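Side-chain contacts in aminopeptidase C (Lactobacillus rhamnosus, PDB 4K7C), which probably removes amino acids from the N-termini of peptides as a papain-like (clan CA) cysteine aminopeptidase: residues 254-257 with 258-261; 412-415 with 416-419. All coordinates share one frame; numbering follows the deposited sequence.

Contact 1 of 2, residues 254-257 with 258-261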
loop_
_atom_site.group_PDB
_atom_site.type_symbol
_atom_site.label_atom_id
_atom_site.label_comp_id
_atom_site.label_asym_id
_atom_site.label_seq_id
_atom_site.Cartn_x
_atom_site.Cartn_y
_atom_site.Cartn_z
ATOM N N GLY A 254 -24.493 -36.694 -10.856
ATOM C CA GLY A 254 -25.347 -37.685 -11.499
ATOM C C GLY A 254 -25.074 -37.959 -12.972
ATOM O O GLY A 254 -25.878 -38.644 -13.630
ATOM N N TRP A 255 -23.913 -37.513 -13.495
ATOM C CA TRP A 255 -23.542 -37.755 -14.875
ATOM C C TRP A 255 -22.993 -39.153 -15.101
ATOM O O TRP A 255 -22.505 -39.774 -14.189
ATOM C CB TRP A 255 -22.466 -36.748 -15.299
ATOM C CG TRP A 255 -22.847 -35.366 -15.222
ATOM C CD1 TRP A 255 -24.027 -34.858 -14.871
ATOM C CD2 TRP A 255 -21.995 -34.233 -15.523
ATOM N NE1 TRP A 255 -24.006 -33.485 -14.939
ATOM C CE2 TRP A 255 -22.752 -33.086 -15.325
ATOM C CE3 TRP A 255 -20.684 -34.115 -15.944
ATOM C CZ2 TRP A 255 -22.228 -31.779 -15.521
ATOM C CZ3 TRP A 255 -20.155 -32.816 -16.147
ATOM C CH2 TRP A 255 -20.954 -31.682 -15.949
ATOM N N ASN A 256 -23.190 -39.624 -16.334
ATOM C CA ASN A 256 -22.490 -40.757 -16.859
ATOM C C ASN A 256 -21.416 -40.148 -17.714
ATOM O O ASN A 256 -21.703 -39.573 -18.797
ATOM C CB ASN A 256 -23.415 -41.659 -17.655
ATOM C CG ASN A 256 -22.680 -42.794 -18.281
ATOM O OD1 ASN A 256 -21.466 -42.956 -18.141
ATOM N ND2 ASN A 256 -23.413 -43.606 -18.997
ATOM N N LEU A 257 -20.196 -40.341 -17.224
ATOM C CA LEU A 257 -19.008 -39.724 -17.775
ATOM C C LEU A 257 -18.693 -40.289 -19.152
ATOM O O LEU A 257 -18.046 -39.611 -19.970
ATOM C CB LEU A 257 -17.835 -39.781 -16.815
ATOM C CG LEU A 257 -18.056 -38.838 -15.610
ATOM C CD1 LEU A 257 -16.994 -39.114 -14.569
ATOM C CD2 LEU A 257 -18.135 -37.351 -15.930
ATOM N N ASP A 258 -19.270 -41.440 -19.480
ATOM C CA ASP A 258 -19.223 -41.871 -20.851
ATOM C C ASP A 258 -19.931 -41.034 -21.894
ATOM O O ASP A 258 -19.709 -41.289 -23.099
ATOM C CB ASP A 258 -19.831 -43.318 -20.988
ATOM C CG ASP A 258 -18.842 -44.389 -20.716
ATOM O OD1 ASP A 258 -17.660 -44.264 -21.118
ATOM O OD2 ASP A 258 -19.269 -45.421 -20.112
ATOM N N ASP A 259 -20.868 -40.185 -21.467
ATOM C CA ASP A 259 -21.723 -39.458 -22.335
ATOM C C ASP A 259 -20.930 -38.330 -23.038
ATOM O O ASP A 259 -21.533 -37.705 -23.872
ATOM C CB ASP A 259 -22.838 -38.761 -21.542
ATOM C CG ASP A 259 -23.923 -39.719 -21.042
ATOM O OD1 ASP A 259 -23.855 -40.877 -21.420
ATOM O OD2 ASP A 259 -24.819 -39.220 -20.314
ATOM N N TYR A 260 -19.635 -38.120 -22.700
ATOM C CA TYR A 260 -18.877 -36.854 -23.127
ATOM C C TYR A 260 -17.773 -37.191 -24.071
ATOM O O TYR A 260 -17.056 -38.138 -23.855
ATOM C CB TYR A 260 -18.345 -36.032 -21.899
ATOM C CG TYR A 260 -19.515 -35.672 -20.999
ATOM C CD1 TYR A 260 -20.402 -34.701 -21.349
ATOM C CD2 TYR A 260 -19.800 -36.424 -19.869
ATOM C CE1 TYR A 260 -21.527 -34.430 -20.584
ATOM C CE2 TYR A 260 -20.935 -36.158 -19.080
ATOM C CZ TYR A 260 -21.778 -35.186 -19.453
ATOM O OH TYR A 260 -22.881 -34.934 -18.733
ATOM N N GLN A 261 -17.624 -36.396 -25.108
ATOM C CA GLN A 261 -16.555 -36.594 -26.054
ATOM C C GLN A 261 -15.685 -35.302 -26.166
ATOM O O GLN A 261 -16.193 -34.229 -26.425
ATOM C CB GLN A 261 -17.134 -36.974 -27.387
ATOM C CG GLN A 261 -16.137 -37.230 -28.495
ATOM C CD GLN A 261 -15.222 -38.355 -28.173
ATOM O OE1 GLN A 261 -15.671 -39.492 -27.897
ATOM N NE2 GLN A 261 -13.961 -38.113 -28.248
HETATM O O HOH W 1 -24.417 -37.609 -18.135
HETATM O O HOH W 2 -22.291 -45.849 -20.197
#
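Trp-255 takes the hydroxyl of Tyr-260 over one face of its indole, and this is the densely packed half of the turn. Tyr-260 OH comes within 3.4 Å of Trp-255 CD2, lying above the ring plane but offset toward the rim. The two side chains cross at about a right angle, while the planes of the phenol and the six-membered indole ring meet obliquely at 46°. Trp-255 CE3 and Tyr-260 CE2, 3.8 Å apart, add a carbon contact. Leu-257, buried, packs into the protein against Ile-149 of helix 142-152. The backbone between forms a short 3-10 turn leading into strand 260-264: Asp-259 N donates to Asn-256 O (2.9 Å), and a weak bond from Tyr-260 N to Leu-257 O follows. Asn-256 closes an Asx turn at the start of this 3-10 turn, CG anti to its own nitrogen (chi1 176°), and its OD1 accepts a hydrogen bond from Asp-258 N (3.0 Å), the donor standing above the amide plane. The solvent side is looser and bridged by water. Water 1 joins Asn-256 N, Asp-259 OD2 (2.7 Å) and Tyr-260 OH; water 2 links Asn-256 ND2 to Asp-258 OD2, whose carboxylate also forms a salt bridge with Arg-289 through OD1.

Contact 2 of 2, residues 412-415 with 416-419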
loop_
_atom_site.group_PDB
_atom_site.type_symbol
_atom_site.label_atom_id
_atom_site.label_comp_id
_atom_site.label_asym_id
_atom_site.label_seq_id
_atom_site.Cartn_x
_atom_site.Cartn_y
_atom_site.Cartn_z
ATOM N N VAL A 412 -15.494 -30.024 -25.122
ATOM C CA VAL A 412 -16.071 -31.260 -24.669
ATOM C C VAL A 412 -17.572 -31.180 -24.866
ATOM O O VAL A 412 -18.279 -30.321 -24.313
ATOM C CB VAL A 412 -15.684 -31.606 -23.227
ATOM C CG1 VAL A 412 -16.368 -32.866 -22.754
ATOM C CG2 VAL A 412 -14.202 -31.763 -23.083
ATOM N N ILE A 413 -18.092 -32.082 -25.724
ATOM C CA ILE A 413 -19.499 -32.099 -26.112
ATOM C C ILE A 413 -20.229 -33.410 -25.688
ATOM O O ILE A 413 -19.604 -34.466 -25.803
ATOM C CB ILE A 413 -19.601 -31.904 -27.631
ATOM C CG1 ILE A 413 -18.960 -30.503 -28.017
ATOM C CG2 ILE A 413 -21.010 -31.968 -28.090
ATOM C CD1 ILE A 413 -19.722 -29.325 -27.532
ATOM N N SER A 414 -21.477 -33.303 -25.212
ATOM C CA SER A 414 -22.297 -34.518 -24.963
ATOM C C SER A 414 -22.589 -35.179 -26.287
ATOM O O SER A 414 -23.012 -34.541 -27.247
ATOM C CB SER A 414 -23.605 -34.342 -24.221
ATOM O OG SER A 414 -23.509 -33.479 -23.158
ATOM N N LYS A 415 -22.270 -36.460 -26.311
ATOM C CA LYS A 415 -22.395 -37.335 -27.482
ATOM C C LYS A 415 -23.769 -37.251 -28.171
ATOM O O LYS A 415 -23.869 -37.394 -29.407
ATOM C CB LYS A 415 -22.024 -38.772 -27.092
ATOM C CG LYS A 415 -20.538 -39.044 -26.945
ATOM C CD LYS A 415 -20.297 -40.469 -26.402
ATOM C CE LYS A 415 -18.878 -40.691 -26.171
ATOM N NZ LYS A 415 -18.600 -42.002 -25.538
ATOM N N LYS A 416 -24.812 -37.023 -27.376
ATOM C CA LYS A 416 -26.136 -36.923 -27.924
ATOM C C LYS A 416 -26.347 -35.764 -28.922
ATOM O O LYS A 416 -27.326 -35.741 -29.632
ATOM C CB LYS A 416 -27.135 -36.752 -26.815
ATOM C CG LYS A 416 -27.037 -35.449 -26.077
ATOM C CD LYS A 416 -27.867 -35.568 -24.825
ATOM C CE LYS A 416 -28.009 -34.256 -24.138
ATOM N NZ LYS A 416 -29.154 -34.420 -23.178
ATOM N N TYR A 417 -25.440 -34.769 -28.927
ATOM C CA TYR A 417 -25.549 -33.649 -29.862
ATOM C C TYR A 417 -24.860 -33.983 -31.148
ATOM O O TYR A 417 -24.994 -33.232 -32.100
ATOM C CB TYR A 417 -24.877 -32.398 -29.245
ATOM C CG TYR A 417 -25.552 -31.932 -28.031
ATOM C CD1 TYR A 417 -26.935 -31.603 -28.050
ATOM C CD2 TYR A 417 -24.860 -31.799 -26.850
ATOM C CE1 TYR A 417 -27.576 -31.174 -26.908
ATOM C CE2 TYR A 417 -25.485 -31.394 -25.700
ATOM C CZ TYR A 417 -26.835 -31.082 -25.732
ATOM O OH TYR A 417 -27.468 -30.696 -24.592
ATOM N N LEU A 418 -24.113 -35.102 -31.177
ATOM C CA LEU A 418 -23.344 -35.516 -32.350
ATOM C C LEU A 418 -24.221 -36.265 -33.382
ATOM O O LEU A 418 -24.995 -37.099 -33.002
ATOM C CB LEU A 418 -22.249 -36.470 -31.951
ATOM C CG LEU A 418 -21.062 -36.034 -31.101
ATOM C CD1 LEU A 418 -20.005 -37.142 -30.986
ATOM C CD2 LEU A 418 -20.449 -34.876 -31.796
ATOM N N PRO A 419 -23.994 -36.029 -34.694
ATOM C CA PRO A 419 -24.625 -36.804 -35.756
ATOM C C PRO A 419 -24.280 -38.265 -35.589
ATOM O O PRO A 419 -23.221 -38.623 -35.066
ATOM C CB PRO A 419 -23.957 -36.252 -37.038
ATOM C CG PRO A 419 -23.542 -34.869 -36.678
ATOM C CD PRO A 419 -23.083 -34.998 -35.252
#
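A single 3-10 turn ends strand 408-414 and redirects the chain toward helix 420-429. Two successive backbone bonds make it: Tyr-417 N donates to Ser-414 O (3.0 Å) with a nearly straight N-H...O angle of 168°, and Leu-418 N to Lys-415 O (2.9 Å). The side chain of Tyr-417 folds back along the strand end, with CG beside its own nitrogen (chi1 -64°), which brings CD2 to 3.3 Å from Ser-414 O. Further out, Tyr-417 CE2 rests 3.8 Å from Ser-414 CB and equally near its OG. The methyl branch of Ile-413 meets the same ring at its edge, CG2 lying 4.0 Å from Tyr-417 CD2. Lys-416 places CG over the centre of one face of the ring and 4.1 Å from Ser-414 CB, its chain then running out extended. Leu-418 packs against the turn itself, its CB 3.2 Å from Lys-415 O. The phenol hydroxyl is hydrogen-bonded to Glu-313, and Tyr-417 O accepts from Lys-307. Helix 298-310 receives Ile-413 and Leu-418 on Leu-304 and Tyr-417 on Gln-308, while strands 260-264 and 315-319 pair with strand 408-414 as its antiparallel neighbours.

Contacts 1 and 2 lie side by side, with centres about 10 Å apart, where antiparallel strands 260-264 and 408-414 meet: contact 1 leads into the first strand and contact 2 leaves the second. Lys-415 joins the two turns twice, its N lying 2.8 Å from Asp-259 O and its NZ 2.8 Å from Asp-258 O, both probable hydrogen bonds. Tyr-260 then packs on the neighbouring strand, with CE1 3.4 Å from Ser-414 OG and CB 3.8 Å from Val-412 CG1. Bound glycerol, probably from the crystallisation liquor, comes about 3 Å from the nearest side-chain atoms of Tyr-260 and about 4 Å from those of Ser-414, and a glycerol is hydrogen-bonded to Val-412 O.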